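Local coordinates for protein NADPH-ferredoxin reductase FprA (Mycobacterium tuberculosis, PDB 1LQT) that transfers electrons between NADPH and ferredoxin through a bound FAD, and may supply electrons to P450 systems, at residues V36-M41 with P74-F79; G80-G85 with A412-L417; A216-V221 with R265-R270; V221-D226 with R253-R258. All blocks are in the same frame, centred on the assembly; numbering follows the deposited sequence. Where two conformers were deposited one is given.

Interaction 1 of 4, residues V36-M41 with P74-F79; sequences VDMLEM and PRFRFF. With FAD (flavin-adenine dinucleotide), chain H.
Val36-Glu40 and Phe76-Phe79 are neighbouring parallel strands of the FAD-binding sheet, and the first of them runs up to the adenosine of the cofactor. The register pairs Val36 with Phe76 and Leu39 with Phe79. Backbone bonds run from Val36 N to Arg75 O at one end and from Glu40 N to Phe79 O at the other. On one face Arg77 grips Asp37 side-on. Its NE gives a bond of 2.8 Å to Asp37 OD1, and its NH2 one of 2.9 Å to Asp37 OD2. Both oxygens are met on their syn side, somewhat out of the carboxylate plane. Tyr97 also bonds Asp37 OD2, and Arg77 NH2 also bonds Ala403 O. In this Rossmann-type fold, Glu40, at the C-terminal part of the second strand, holds the ribose. FAD O3B donates to Glu40 OE1 and FAD O2B to Glu40 OE2, each at 2.7 Å. A bend at chi2 (59°) turns the carboxylate away from Phe78 to the sugar, while Glu40 CB stays 3.6 Å from Phe78 CE1. On the face of Val36, Met38, Phe76 and Phe78, Met38 makes a Met-aromatic contact at the edge of the Phe76 ring, with Met38 CE 3.7 Å from Phe76 CE2. On the Asp37 face, Leu39 CD2 packs 3.7 Å from Phe79 CD2.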
# COMPACT_ATOMS: atom_id res chain seq x y z
N VAL A 36 23.98 -2.98 7.35
CA VAL A 36 22.53 -3.06 7.30
C VAL A 36 22.08 -4.38 6.67
O VAL A 36 22.47 -4.68 5.55
CB VAL A 36 21.98 -1.89 6.45
CG1 VAL A 36 20.46 -2.01 6.26
CG2 VAL A 36 22.37 -0.57 7.04
N ASP A 37 21.29 -5.15 7.40
CA ASP A 37 20.65 -6.37 6.92
C ASP A 37 19.17 -6.08 6.84
O ASP A 37 18.54 -5.69 7.81
CB ASP A 37 20.88 -7.53 7.88
CG ASP A 37 22.28 -8.09 7.84
OD1 ASP A 37 23.02 -7.80 6.88
OD2 ASP A 37 22.64 -8.84 8.77
N MET A 38 18.61 -6.30 5.66
CA MET A 38 17.20 -6.08 5.40
C MET A 38 16.51 -7.40 5.22
O MET A 38 16.90 -8.20 4.38
CB MET A 38 17.08 -5.22 4.14
CG MET A 38 15.68 -4.88 3.79
SD MET A 38 15.57 -3.75 2.36
CE MET A 38 16.03 -2.21 3.03
N LEU A 39 15.51 -7.66 6.06
CA LEU A 39 14.75 -8.89 6.08
C LEU A 39 13.37 -8.63 5.54
O LEU A 39 12.66 -7.79 6.07
CB LEU A 39 14.61 -9.39 7.53
CG LEU A 39 15.92 -9.50 8.32
CD1 LEU A 39 15.60 -10.19 9.67
CD2 LEU A 39 17.02 -10.12 7.63
N GLU A 40 12.96 -9.37 4.53
CA GLU A 40 11.71 -9.13 3.83
C GLU A 40 10.91 -10.41 3.75
O GLU A 40 11.40 -11.46 3.36
CB GLU A 40 12.02 -8.61 2.43
CG GLU A 40 10.84 -8.65 1.45
CD GLU A 40 9.63 -7.86 1.89
OE1 GLU A 40 9.81 -6.70 2.33
OE2 GLU A 40 8.50 -8.40 1.79
N MET A 41 9.64 -10.27 4.08
CA MET A 41 8.66 -11.35 4.06
C MET A 41 8.52 -12.08 2.71
O MET A 41 8.36 -13.29 2.67
CB MET A 41 7.31 -10.71 4.45
CG MET A 41 6.10 -11.63 4.22
SD MET A 41 4.68 -11.16 5.19
CE MET A 41 4.04 -9.58 4.28
N PRO A 74 28.29 -2.52 -0.41
CA PRO A 74 28.77 -3.74 0.21
C PRO A 74 28.38 -3.91 1.68
O PRO A 74 28.46 -5.02 2.19
CB PRO A 74 30.30 -3.62 0.05
CG PRO A 74 30.56 -2.25 -0.10
CD PRO A 74 29.40 -1.71 -0.93
N ARG A 75 27.97 -2.84 2.33
CA ARG A 75 27.56 -2.92 3.74
C ARG A 75 26.11 -3.38 3.91
O ARG A 75 25.65 -3.56 5.02
CB ARG A 75 27.69 -1.52 4.34
CG ARG A 75 29.13 -1.00 4.38
CD ARG A 75 29.23 0.44 4.78
NE ARG A 75 28.69 1.31 3.76
CZ ARG A 75 28.67 2.63 3.83
NH1 ARG A 75 29.14 3.27 4.90
NH2 ARG A 75 28.18 3.33 2.84
N PHE A 76 25.40 -3.54 2.79
CA PHE A 76 23.98 -3.89 2.76
C PHE A 76 23.79 -5.32 2.32
O PHE A 76 24.40 -5.75 1.33
CB PHE A 76 23.30 -2.97 1.74
CG PHE A 76 21.83 -3.22 1.57
CD1 PHE A 76 21.37 -4.18 0.72
CD2 PHE A 76 20.91 -2.41 2.22
CE1 PHE A 76 19.98 -4.38 0.58
CE2 PHE A 76 19.57 -2.59 2.07
CZ PHE A 76 19.11 -3.57 1.29
N ARG A 77 22.90 -6.04 3.01
CA ARG A 77 22.50 -7.38 2.60
C ARG A 77 20.96 -7.45 2.64
O ARG A 77 20.34 -6.85 3.51
CB ARG A 77 23.06 -8.45 3.52
CG ARG A 77 24.57 -8.50 3.56
CD ARG A 77 25.15 -9.69 4.29
NE ARG A 77 24.74 -9.72 5.69
CZ ARG A 77 25.23 -10.56 6.59
NH1 ARG A 77 26.12 -11.45 6.21
NH2 ARG A 77 24.82 -10.53 7.84
N PHE A 78 20.40 -8.22 1.72
CA PHE A 78 18.98 -8.52 1.65
C PHE A 78 18.72 -9.99 1.88
O PHE A 78 19.41 -10.84 1.33
CB PHE A 78 18.47 -8.16 0.26
CG PHE A 78 17.01 -8.50 -0.01
CD1 PHE A 78 16.01 -7.68 0.45
CD2 PHE A 78 16.66 -9.59 -0.78
CE1 PHE A 78 14.70 -7.97 0.16
CE2 PHE A 78 15.35 -9.88 -1.08
CZ PHE A 78 14.36 -9.08 -0.61
N PHE A 79 17.72 -10.29 2.69
CA PHE A 79 17.28 -11.64 2.95
C PHE A 79 15.76 -11.67 2.79
O PHE A 79 15.02 -11.29 3.69
CB PHE A 79 17.66 -12.08 4.35
CG PHE A 79 19.14 -12.04 4.64
CD1 PHE A 79 19.95 -13.13 4.40
CD2 PHE A 79 19.72 -10.92 5.18
CE1 PHE A 79 21.30 -13.11 4.72
CE2 PHE A 79 21.10 -10.90 5.47
CZ PHE A 79 21.86 -11.99 5.23
PA FAD H . 5.34 -0.93 2.33
O1A FAD H . 4.04 -1.58 2.52
O2A FAD H . 5.69 -0.33 1.02
O5B FAD H . 6.50 -1.98 2.67
C5B FAD H . 6.36 -2.85 3.79
C4B FAD H . 7.26 -4.06 3.51
O4B FAD H . 7.36 -4.79 4.73
C3B FAD H . 6.70 -5.02 2.46
O3B FAD H . 7.66 -5.38 1.50
C2B FAD H . 6.23 -6.19 3.29
O2B FAD H . 6.16 -7.43 2.63
C1B FAD H . 7.25 -6.17 4.44
N9A FAD H . 6.81 -6.85 5.65
C8A FAD H . 5.61 -6.70 6.29
N7A FAD H . 5.52 -7.45 7.38
C5A FAD H . 6.71 -8.14 7.43
C6A FAD H . 7.19 -9.09 8.34
N6A FAD H . 6.53 -9.47 9.42
N1A FAD H . 8.44 -9.58 8.11
C2A FAD H . 9.15 -9.15 7.03
N3A FAD H . 8.75 -8.24 6.13
C4A FAD H . 7.52 -7.77 6.37
N1 FAD H . 2.56 6.35 -3.53
C2 FAD H . 3.00 7.11 -4.57
O2 FAD H . 3.85 7.96 -4.41
N3 FAD H . 2.44 6.91 -5.82
C4 FAD H . 1.53 5.94 -6.11
O4 FAD H . 1.09 5.79 -7.27
C4X FAD H . 1.12 5.13 -5.04
N5 FAD H . 0.22 4.11 -5.25
C5X FAD H . -0.20 3.35 -4.19
C6 FAD H . -1.12 2.35 -4.39
C7 FAD H . -1.64 1.60 -3.34
C7M FAD H . -2.63 0.50 -3.60
C8 FAD H . -1.16 1.86 -2.05
C8M FAD H . -1.70 1.10 -0.87
C9 FAD H . -0.21 2.86 -1.83
C9A FAD H . 0.28 3.61 -2.89
N10 FAD H . 1.22 4.63 -2.70
C10 FAD H . 1.65 5.37 -3.77
C1' FAD H . 1.80 4.91 -1.36
C2' FAD H . 3.05 4.07 -1.10
O2' FAD H . 2.76 2.74 -1.47
C3' FAD H . 3.42 4.13 0.39
O3' FAD H . 3.75 5.47 0.77
C4' FAD H . 4.67 3.34 0.79
O4' FAD H . 4.79 2.14 0.03
C5' FAD H . 4.64 3.01 2.28
O5' FAD H . 5.93 2.46 2.57
P FAD H . 6.25 1.50 3.79
O1P FAD H . 7.70 1.24 3.67
O2P FAD H . 5.74 2.01 5.09
O3P FAD H . 5.42 0.17 3.52
O HOH W 1 25.17 -6.11 6.24

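Interaction 2 of 4, residues G80-G85 with A412-L417; sequences GNVVVG and ARQPKL. With FAD (flavin-adenine dinucleotide), chain H.
This is a side-chain-to-backbone contact between the loop after strand 76-80 and the turn that follows helix 402-413. Asn81 and Gln414 carry it, each donating an amide N-H to a backbone oxygen of the other segment. Gln414 NE2 bonds Asn81 O at 2.8 Å, nearly in line with the carbonyl. In return Asn81 ND2 bonds Lys416 O at 2.9 Å. That second bond is almost straight, 177° at the hydrogen, but the donor sits above the carbonyl plane of Lys416. The two side chains cross at about a right angle. Their nitrogens, Asn81 ND2 and Gln414 NE2, come within 3.3 Å as two donors and do not bond each other.

Gln414 also braces its own turn. The chain bends at chi2 (48°), and Gln414 OE1 takes a bond from Lys416 N while NE2 reaches across to Asn81. The type I beta turn from Gln414 to Leu417 is closed by the backbone bond from Leu417 N to Gln414 O. Beside these amides, Val82 CG2 lies 3.9 Å from Leu417 CB, the two side chains pointing the same way. Helix 447-454 packs against Asn81. Further along the loop, Val84 N bonds FAD N1A at 3.1 Å and Val84 O takes a bond from FAD N6A at 3.0 Å, a backbone pairing that reads the adenine edge in the FAD pocket.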
# COMPACT_ATOMS: atom_id res chain seq x y z
N GLY A 80 15.34 -12.13 1.62
CA GLY A 80 13.93 -12.27 1.33
C GLY A 80 13.38 -13.61 1.73
O GLY A 80 14.11 -14.54 2.04
N ASN A 81 12.06 -13.71 1.74
CA ASN A 81 11.32 -14.89 2.21
C ASN A 81 11.60 -15.17 3.68
O ASN A 81 11.61 -16.31 4.10
CB ASN A 81 11.60 -16.12 1.34
CG ASN A 81 10.61 -17.23 1.53
OD1 ASN A 81 9.43 -17.01 1.82
ND2 ASN A 81 11.08 -18.46 1.34
N VAL A 82 11.85 -14.11 4.46
CA VAL A 82 12.07 -14.22 5.91
C VAL A 82 10.94 -13.43 6.56
O VAL A 82 10.86 -12.21 6.44
CB VAL A 82 13.45 -13.68 6.31
CG1 VAL A 82 13.60 -13.68 7.82
CG2 VAL A 82 14.53 -14.49 5.67
N VAL A 83 10.07 -14.15 7.26
CA VAL A 83 8.89 -13.55 7.85
C VAL A 83 9.17 -13.33 9.33
O VAL A 83 9.28 -14.28 10.11
CB VAL A 83 7.68 -14.46 7.66
CG1 VAL A 83 6.43 -13.83 8.25
CG2 VAL A 83 7.47 -14.81 6.20
N VAL A 84 9.32 -12.08 9.72
CA VAL A 84 9.59 -11.78 11.11
C VAL A 84 8.29 -11.98 11.87
O VAL A 84 7.23 -11.48 11.48
CB VAL A 84 10.19 -10.39 11.28
CG1 VAL A 84 10.40 -10.08 12.73
CG2 VAL A 84 11.52 -10.30 10.52
N GLY A 85 8.37 -12.73 12.96
CA GLY A 85 7.24 -13.22 13.70
C GLY A 85 7.00 -14.70 13.41
O GLY A 85 6.24 -15.35 14.15
N ALA A 412 19.62 -21.03 8.99
CA ALA A 412 19.09 -22.15 9.79
C ALA A 412 17.59 -22.02 9.94
O ALA A 412 16.87 -22.99 9.84
CB ALA A 412 19.76 -22.16 11.16
N ARG A 413 17.12 -20.80 10.19
CA ARG A 413 15.72 -20.53 10.41
C ARG A 413 14.91 -20.55 9.12
O ARG A 413 13.74 -20.87 9.16
CB ARG A 413 15.58 -19.19 11.08
CG ARG A 413 16.07 -19.20 12.53
CD ARG A 413 15.31 -20.18 13.41
NE ARG A 413 15.70 -19.98 14.80
CZ ARG A 413 15.28 -19.01 15.57
NH1 ARG A 413 14.35 -18.15 15.17
NH2 ARG A 413 15.81 -18.87 16.76
N GLN A 414 15.53 -20.20 8.01
CA GLN A 414 14.84 -20.14 6.72
C GLN A 414 15.79 -20.59 5.64
O GLN A 414 16.45 -19.80 4.99
CB GLN A 414 14.35 -18.71 6.44
CG GLN A 414 13.69 -18.52 5.07
CD GLN A 414 12.66 -19.55 4.72
OE1 GLN A 414 12.97 -20.74 4.59
NE2 GLN A 414 11.43 -19.11 4.54
N PRO A 415 15.85 -21.90 5.43
CA PRO A 415 16.73 -22.45 4.40
C PRO A 415 16.36 -21.97 2.99
O PRO A 415 17.20 -22.06 2.10
CB PRO A 415 16.53 -23.96 4.54
CG PRO A 415 16.10 -24.16 5.95
CD PRO A 415 15.23 -22.95 6.26
N LYS A 416 15.15 -21.46 2.82
CA LYS A 416 14.69 -20.98 1.53
C LYS A 416 14.72 -19.46 1.46
O LYS A 416 13.94 -18.85 0.74
CB LYS A 416 13.30 -21.51 1.26
CG LYS A 416 13.23 -23.05 1.19
CD LYS A 416 11.90 -23.55 0.72
CE LYS A 416 11.81 -25.06 0.80
NZ LYS A 416 10.39 -25.47 0.56
N LEU A 417 15.65 -18.83 2.16
CA LEU A 417 15.77 -17.37 2.05
C LEU A 417 16.30 -17.02 0.67
O LEU A 417 16.94 -17.81 -0.01
CB LEU A 417 16.57 -16.77 3.21
CG LEU A 417 18.05 -17.14 3.30
CD1 LEU A 417 18.92 -16.40 2.28
CD2 LEU A 417 18.52 -16.88 4.73
PA FAD H . 5.34 -0.93 2.33
O1A FAD H . 4.04 -1.58 2.52
O2A FAD H . 5.69 -0.33 1.02
O5B FAD H . 6.50 -1.98 2.67
C5B FAD H . 6.36 -2.85 3.79
C4B FAD H . 7.26 -4.06 3.51
O4B FAD H . 7.36 -4.79 4.73
C3B FAD H . 6.70 -5.02 2.46
O3B FAD H . 7.66 -5.38 1.50
C2B FAD H . 6.23 -6.19 3.29
O2B FAD H . 6.16 -7.43 2.63
C1B FAD H . 7.25 -6.17 4.44
N9A FAD H . 6.81 -6.85 5.65
C8A FAD H . 5.61 -6.70 6.29
N7A FAD H . 5.52 -7.45 7.38
C5A FAD H . 6.71 -8.14 7.43
C6A FAD H . 7.19 -9.09 8.34
N6A FAD H . 6.53 -9.47 9.42
N1A FAD H . 8.44 -9.58 8.11
C2A FAD H . 9.15 -9.15 7.03
N3A FAD H . 8.75 -8.24 6.13
C4A FAD H . 7.52 -7.77 6.37
N1 FAD H . 2.56 6.35 -3.53
C2 FAD H . 3.00 7.11 -4.57
O2 FAD H . 3.85 7.96 -4.41
N3 FAD H . 2.44 6.91 -5.82
C4 FAD H . 1.53 5.94 -6.11
O4 FAD H . 1.09 5.79 -7.27
C4X FAD H . 1.12 5.13 -5.04
N5 FAD H . 0.22 4.11 -5.25
C5X FAD H . -0.20 3.35 -4.19
C6 FAD H . -1.12 2.35 -4.39
C7 FAD H . -1.64 1.60 -3.34
C7M FAD H . -2.63 0.50 -3.60
C8 FAD H . -1.16 1.86 -2.05
C8M FAD H . -1.70 1.10 -0.87
C9 FAD H . -0.21 2.86 -1.83
C9A FAD H . 0.28 3.61 -2.89
N10 FAD H . 1.22 4.63 -2.70
C10 FAD H . 1.65 5.37 -3.77
C1' FAD H . 1.80 4.91 -1.36
C2' FAD H . 3.05 4.07 -1.10
O2' FAD H . 2.76 2.74 -1.47
C3' FAD H . 3.42 4.13 0.39
O3' FAD H . 3.75 5.47 0.77
C4' FAD H . 4.67 3.34 0.79
O4' FAD H . 4.79 2.14 0.03
C5' FAD H . 4.64 3.01 2.28
O5' FAD H . 5.93 2.46 2.57
P FAD H . 6.25 1.50 3.79
O1P FAD H . 7.70 1.24 3.67
O2P FAD H . 5.74 2.01 5.09
O3P FAD H . 5.42 0.17 3.52

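Interaction 3 of 4, residues A216-V221 with R265-R270; sequences ADLDGV and RRMVFR
Val221 and Arg265 form a parallel bridge where two strands of the NADP-side sheet begin. Val221 is also the last residue of a beta turn. Arg265 N bonds Gly220 O at 3.0 Å, and Val221 CA approaches Arg265 O at 3.4 Å in a CA-H...O contact.

The side chain of Arg265 folds back along the turn. Its CG stands anti to the carbonyl carbon (chi1 -62°), and a bend at chi3 (-64°) brings the guanidinium over to the Asp219-Gly220 backbone. The edge of that group faces Asp219 O and Gly220 O, both near its plane. Arg265 NH2 lies 2.9 Å from Asp219 O. The methyl Val221 CG2 comes in obliquely, 3.6 Å from Arg265 NH2. The guanidinium of Arg189 is also close to this end of Arg265.

The other branch, Val221 CG1, is turned along the neighbouring strand and lies 4.2 Å from Met267 CB. Met267 starts extended, and its bend at chi3 (-65°) swings the terminal methyl to Leu218. Met267 CE touches Leu218 CD1 at 3.7 Å, the two side chains crossing at about a right angle. Helix 157-167 packs against both Val221 and Met267.

Leu218 to Val221 form a type II beta turn, closed by the bond from Val221 N to Leu218 O. Gly220, at the third position of the turn, has a positive phi. This turn lies between helix 209-214 and strand 221-224, the outermost strand of this parallel sheet, as part of a Rossmann-type fold.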
# COMPACT_ATOMS: atom_id res chain seq x y z
N ALA A 216 -9.96 10.97 -17.37
CA ALA A 216 -10.44 11.46 -18.66
C ALA A 216 -9.82 10.72 -19.82
O ALA A 216 -10.34 10.76 -20.93
CB ALA A 216 -10.14 12.94 -18.79
N ASP A 217 -8.72 10.03 -19.57
CA ASP A 217 -7.99 9.34 -20.63
C ASP A 217 -8.26 7.84 -20.73
O ASP A 217 -7.60 7.12 -21.47
CB ASP A 217 -6.50 9.61 -20.45
CG ASP A 217 -6.16 11.07 -20.66
OD1 ASP A 217 -6.81 11.75 -21.48
OD2 ASP A 217 -5.24 11.64 -20.05
N LEU A 218 -9.28 7.39 -20.02
CA LEU A 218 -9.68 6.02 -20.09
C LEU A 218 -10.56 5.79 -21.29
O LEU A 218 -11.73 6.20 -21.33
CB LEU A 218 -10.45 5.65 -18.83
CG LEU A 218 -9.67 5.74 -17.52
CD1 LEU A 218 -10.60 5.62 -16.36
CD2 LEU A 218 -8.64 4.66 -17.48
N ASP A 219 -9.98 5.17 -22.31
CA ASP A 219 -10.71 4.86 -23.52
C ASP A 219 -11.93 4.02 -23.20
O ASP A 219 -11.83 3.01 -22.50
CB ASP A 219 -9.81 4.07 -24.47
CG ASP A 219 -8.78 4.92 -25.19
OD1 ASP A 219 -8.24 5.89 -24.62
OD2 ASP A 219 -8.42 4.65 -26.35
N GLY A 220 -13.09 4.40 -23.72
CA GLY A 220 -14.30 3.65 -23.54
C GLY A 220 -15.05 3.90 -22.26
O GLY A 220 -16.11 3.29 -22.05
N VAL A 221 -14.53 4.78 -21.41
CA VAL A 221 -15.12 5.06 -20.12
C VAL A 221 -15.48 6.51 -20.01
O VAL A 221 -14.68 7.39 -20.31
CB VAL A 221 -14.12 4.76 -18.99
CG1 VAL A 221 -14.76 4.97 -17.61
CG2 VAL A 221 -13.58 3.35 -19.14
N ARG A 265 -18.82 2.49 -20.93
CA ARG A 265 -18.66 2.07 -19.56
C ARG A 265 -18.66 3.34 -18.70
O ARG A 265 -18.33 4.40 -19.19
CB ARG A 265 -17.40 1.23 -19.38
CG ARG A 265 -17.40 -0.07 -20.22
CD ARG A 265 -16.06 -0.86 -20.06
NE ARG A 265 -14.99 -0.04 -20.60
CZ ARG A 265 -13.70 -0.35 -20.74
NH1 ARG A 265 -13.23 -1.53 -20.31
NH2 ARG A 265 -12.87 0.57 -21.30
N ARG A 266 -19.06 3.20 -17.44
CA ARG A 266 -19.28 4.37 -16.58
C ARG A 266 -18.53 4.26 -15.25
O ARG A 266 -18.61 3.24 -14.60
CB ARG A 266 -20.78 4.51 -16.25
CG ARG A 266 -21.66 4.88 -17.43
CD ARG A 266 -23.15 4.57 -17.20
NE ARG A 266 -23.73 5.15 -15.99
CZ ARG A 266 -24.33 6.33 -15.91
NH1 ARG A 266 -24.39 7.11 -16.96
NH2 ARG A 266 -24.88 6.71 -14.76
N MET A 267 -17.88 5.35 -14.86
CA MET A 267 -17.30 5.51 -13.54
C MET A 267 -18.07 6.62 -12.88
O MET A 267 -17.91 7.78 -13.24
CB MET A 267 -15.82 5.85 -13.64
CG MET A 267 -15.15 5.83 -12.29
SD MET A 267 -13.42 6.34 -12.35
CE MET A 267 -12.69 5.03 -13.32
N VAL A 268 -18.92 6.27 -11.92
CA VAL A 268 -19.87 7.20 -11.30
C VAL A 268 -19.38 7.58 -9.91
O VAL A 268 -19.01 6.71 -9.12
CB VAL A 268 -21.26 6.52 -11.15
CG1 VAL A 268 -22.25 7.45 -10.50
CG2 VAL A 268 -21.78 6.03 -12.48
N PHE A 269 -19.39 8.87 -9.60
CA PHE A 269 -19.05 9.35 -8.26
C PHE A 269 -20.31 9.76 -7.52
O PHE A 269 -21.06 10.61 -7.97
CB PHE A 269 -18.12 10.56 -8.31
CG PHE A 269 -16.70 10.22 -8.76
CD1 PHE A 269 -16.41 10.04 -10.08
CD2 PHE A 269 -15.70 10.09 -7.84
CE1 PHE A 269 -15.13 9.74 -10.49
CE2 PHE A 269 -14.42 9.79 -8.23
CZ PHE A 269 -14.13 9.60 -9.55
N ARG A 270 -20.49 9.15 -6.35
CA ARG A 270 -21.57 9.49 -5.41
C ARG A 270 -20.92 9.92 -4.10
O ARG A 270 -20.11 9.19 -3.56
CB ARG A 270 -22.43 8.27 -5.15
CG ARG A 270 -23.34 7.90 -6.30
CD ARG A 270 -24.61 8.70 -6.39
NE ARG A 270 -25.43 8.63 -5.19
CZ ARG A 270 -26.30 7.67 -4.87
NH1 ARG A 270 -26.55 6.64 -5.65
NH2 ARG A 270 -26.98 7.78 -3.75

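Interaction 4 of 4, residues V221-D226 with R253-R258; sequences VDVVID and RGYADR
Tyr255 O, near the C-terminal end of helix 243-256, is approached by two waters and bonded by a backbone amide. Water 3 lies 2.7 Å from Tyr255 O, and water 4 donates to it at 2.9 Å, while Arg258 N bonds it from three residues on. Water 4 also donates to Val223 O, and water 3 lies within bonding distance of it. Water 3 accepts a bond from Ile225 N at 2.9 Å. The waters thus join strand and helix end where no direct hydrogen bond links the two segments.

Next to this wet side lies an apolar one. Val223 CG1 sits over one face of the Tyr255 ring in a CH-pi contact, 3.8 Å from its centroid and 20° off the ring normal. Tyr255 CG is anti to its own carbonyl carbon (chi1 -70°), which turns one ring face to the valine. The hydroxyl is bonded to Leu212 O. In this Rossmann-type domain the helix packs against the edge strand of the parallel sheet, then leads by a loop into strand 265-270, the neighbour of that edge strand.

Ile225 continues the packing. Ile225 CD1 is 3.9 Å from Tyr255 CB, and Ile225 O makes a CA-H...O contact with Ala256 CA. At the other end Asp222 and Arg258 meet through water 2, which sits against Asp222 OD1 and accepts from Arg258 NH1 at 2.7 Å. Asp222 has its salt bridge with Arg261.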
# COMPACT_ATOMS: atom_id res chain seq x y z
N VAL A 221 -14.53 4.78 -21.41
CA VAL A 221 -15.12 5.06 -20.12
C VAL A 221 -15.48 6.51 -20.01
O VAL A 221 -14.68 7.39 -20.31
CB VAL A 221 -14.12 4.76 -18.99
CG1 VAL A 221 -14.76 4.97 -17.61
CG2 VAL A 221 -13.58 3.35 -19.14
N ASP A 222 -16.71 6.75 -19.58
CA ASP A 222 -17.14 8.08 -19.20
C ASP A 222 -17.19 8.22 -17.68
O ASP A 222 -17.73 7.37 -16.95
CB ASP A 222 -18.50 8.37 -19.74
CG ASP A 222 -18.51 8.55 -21.26
OD1 ASP A 222 -17.46 8.72 -21.91
OD2 ASP A 222 -19.55 8.55 -21.85
N VAL A 223 -16.68 9.34 -17.23
CA VAL A 223 -16.75 9.71 -15.82
C VAL A 223 -18.09 10.42 -15.62
O VAL A 223 -18.41 11.33 -16.37
CB VAL A 223 -15.59 10.60 -15.46
CG1 VAL A 223 -15.70 11.02 -14.01
CG2 VAL A 223 -14.30 9.87 -15.66
N VAL A 224 -18.87 9.96 -14.66
CA VAL A 224 -20.21 10.46 -14.42
C VAL A 224 -20.26 11.08 -13.03
O VAL A 224 -20.09 10.40 -12.03
CB VAL A 224 -21.25 9.33 -14.53
CG1 VAL A 224 -22.62 9.88 -14.21
CG2 VAL A 224 -21.21 8.67 -15.88
N ILE A 225 -20.53 12.38 -12.99
CA ILE A 225 -20.80 13.07 -11.74
C ILE A 225 -22.05 13.90 -11.94
O ILE A 225 -22.06 14.84 -12.73
CB ILE A 225 -19.68 13.97 -11.30
CG1 ILE A 225 -18.36 13.20 -11.30
CG2 ILE A 225 -20.00 14.55 -9.92
CD1 ILE A 225 -17.21 13.98 -10.79
N ASP A 226 -23.11 13.55 -11.25
CA ASP A 226 -24.34 14.31 -11.36
C ASP A 226 -24.09 15.72 -10.83
O ASP A 226 -23.50 15.88 -9.78
CB ASP A 226 -25.39 13.60 -10.53
CG ASP A 226 -26.75 14.15 -10.74
OD1 ASP A 226 -26.96 15.34 -10.50
OD2 ASP A 226 -27.68 13.43 -11.14
N ARG A 253 -15.85 19.57 -11.42
CA ARG A 253 -16.81 20.38 -12.16
C ARG A 253 -16.71 20.08 -13.65
O ARG A 253 -17.74 20.02 -14.34
CB ARG A 253 -16.59 21.87 -11.92
CG ARG A 253 -16.86 22.38 -10.51
CD ARG A 253 -16.96 23.88 -10.45
NE ARG A 253 -16.95 24.41 -9.10
CZ ARG A 253 -17.98 24.37 -8.28
NH1 ARG A 253 -19.11 23.80 -8.66
NH2 ARG A 253 -17.86 24.91 -7.07
N GLY A 254 -15.49 19.93 -14.16
CA GLY A 254 -15.33 19.61 -15.56
C GLY A 254 -16.03 18.31 -15.92
O GLY A 254 -16.67 18.20 -16.95
N TYR A 255 -15.89 17.30 -15.08
CA TYR A 255 -16.58 16.04 -15.37
C TYR A 255 -18.09 16.18 -15.29
O TYR A 255 -18.81 15.63 -16.14
CB TYR A 255 -16.13 14.93 -14.40
CG TYR A 255 -14.71 14.46 -14.62
CD1 TYR A 255 -14.28 14.07 -15.89
CD2 TYR A 255 -13.85 14.31 -13.59
CE1 TYR A 255 -12.99 13.64 -16.09
CE2 TYR A 255 -12.54 13.87 -13.80
CZ TYR A 255 -12.12 13.57 -15.06
OH TYR A 255 -10.84 13.15 -15.32
N ALA A 256 -18.58 16.93 -14.30
CA ALA A 256 -20.01 17.11 -14.15
C ALA A 256 -20.62 17.84 -15.34
O ALA A 256 -21.80 17.64 -15.64
CB ALA A 256 -20.31 17.82 -12.83
N ASP A 257 -19.81 18.65 -16.01
CA ASP A 257 -20.27 19.43 -17.18
C ASP A 257 -20.49 18.57 -18.41
O ASP A 257 -21.02 19.04 -19.42
CB ASP A 257 -19.24 20.50 -17.55
CG ASP A 257 -19.24 21.66 -16.63
OD1 ASP A 257 -20.24 21.84 -15.91
OD2 ASP A 257 -18.27 22.46 -16.58
N ARG A 258 -20.02 17.33 -18.39
CA ARG A 258 -20.19 16.47 -19.54
C ARG A 258 -21.51 15.67 -19.40
O ARG A 258 -21.81 15.10 -18.35
CB ARG A 258 -19.01 15.53 -19.65
CG ARG A 258 -17.68 16.19 -19.83
CD ARG A 258 -16.66 15.27 -20.48
NE ARG A 258 -17.22 14.69 -21.70
CZ ARG A 258 -16.93 13.48 -22.18
NH1 ARG A 258 -16.05 12.70 -21.57
NH2 ARG A 258 -17.53 13.06 -23.29
O HOH W 2 -15.07 10.20 -21.77
O HOH W 3 -20.52 13.56 -15.68
O HOH W 4 -17.37 13.56 -17.56
O HOH W 5 -23.20 14.47 -15.27

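The four contacts fall into two pairs on opposite sides of the chain's centre. Interactions 1 and 2 lie about 12 Å apart between centres and both touch FAD. Glu40 O and Val82 N, 2.9 Å apart, probably bond and join them, and Phe79 CD1 packs on Leu417 CD2. Interaction 1 supplies the ribose carboxylate, interaction 2 the adenine pairing. Interactions 3 and 4 share Val221, with centres about 8 Å apart, and their strands 265-270 and 221-224 are neighbours in one sheet. They stand back from the nucleotide: the side chains of Met267 and Tyr255 are about 12 and 14 Å from the bound NADP derivative. Interactions 1 and 3 are about 43 Å apart between centres.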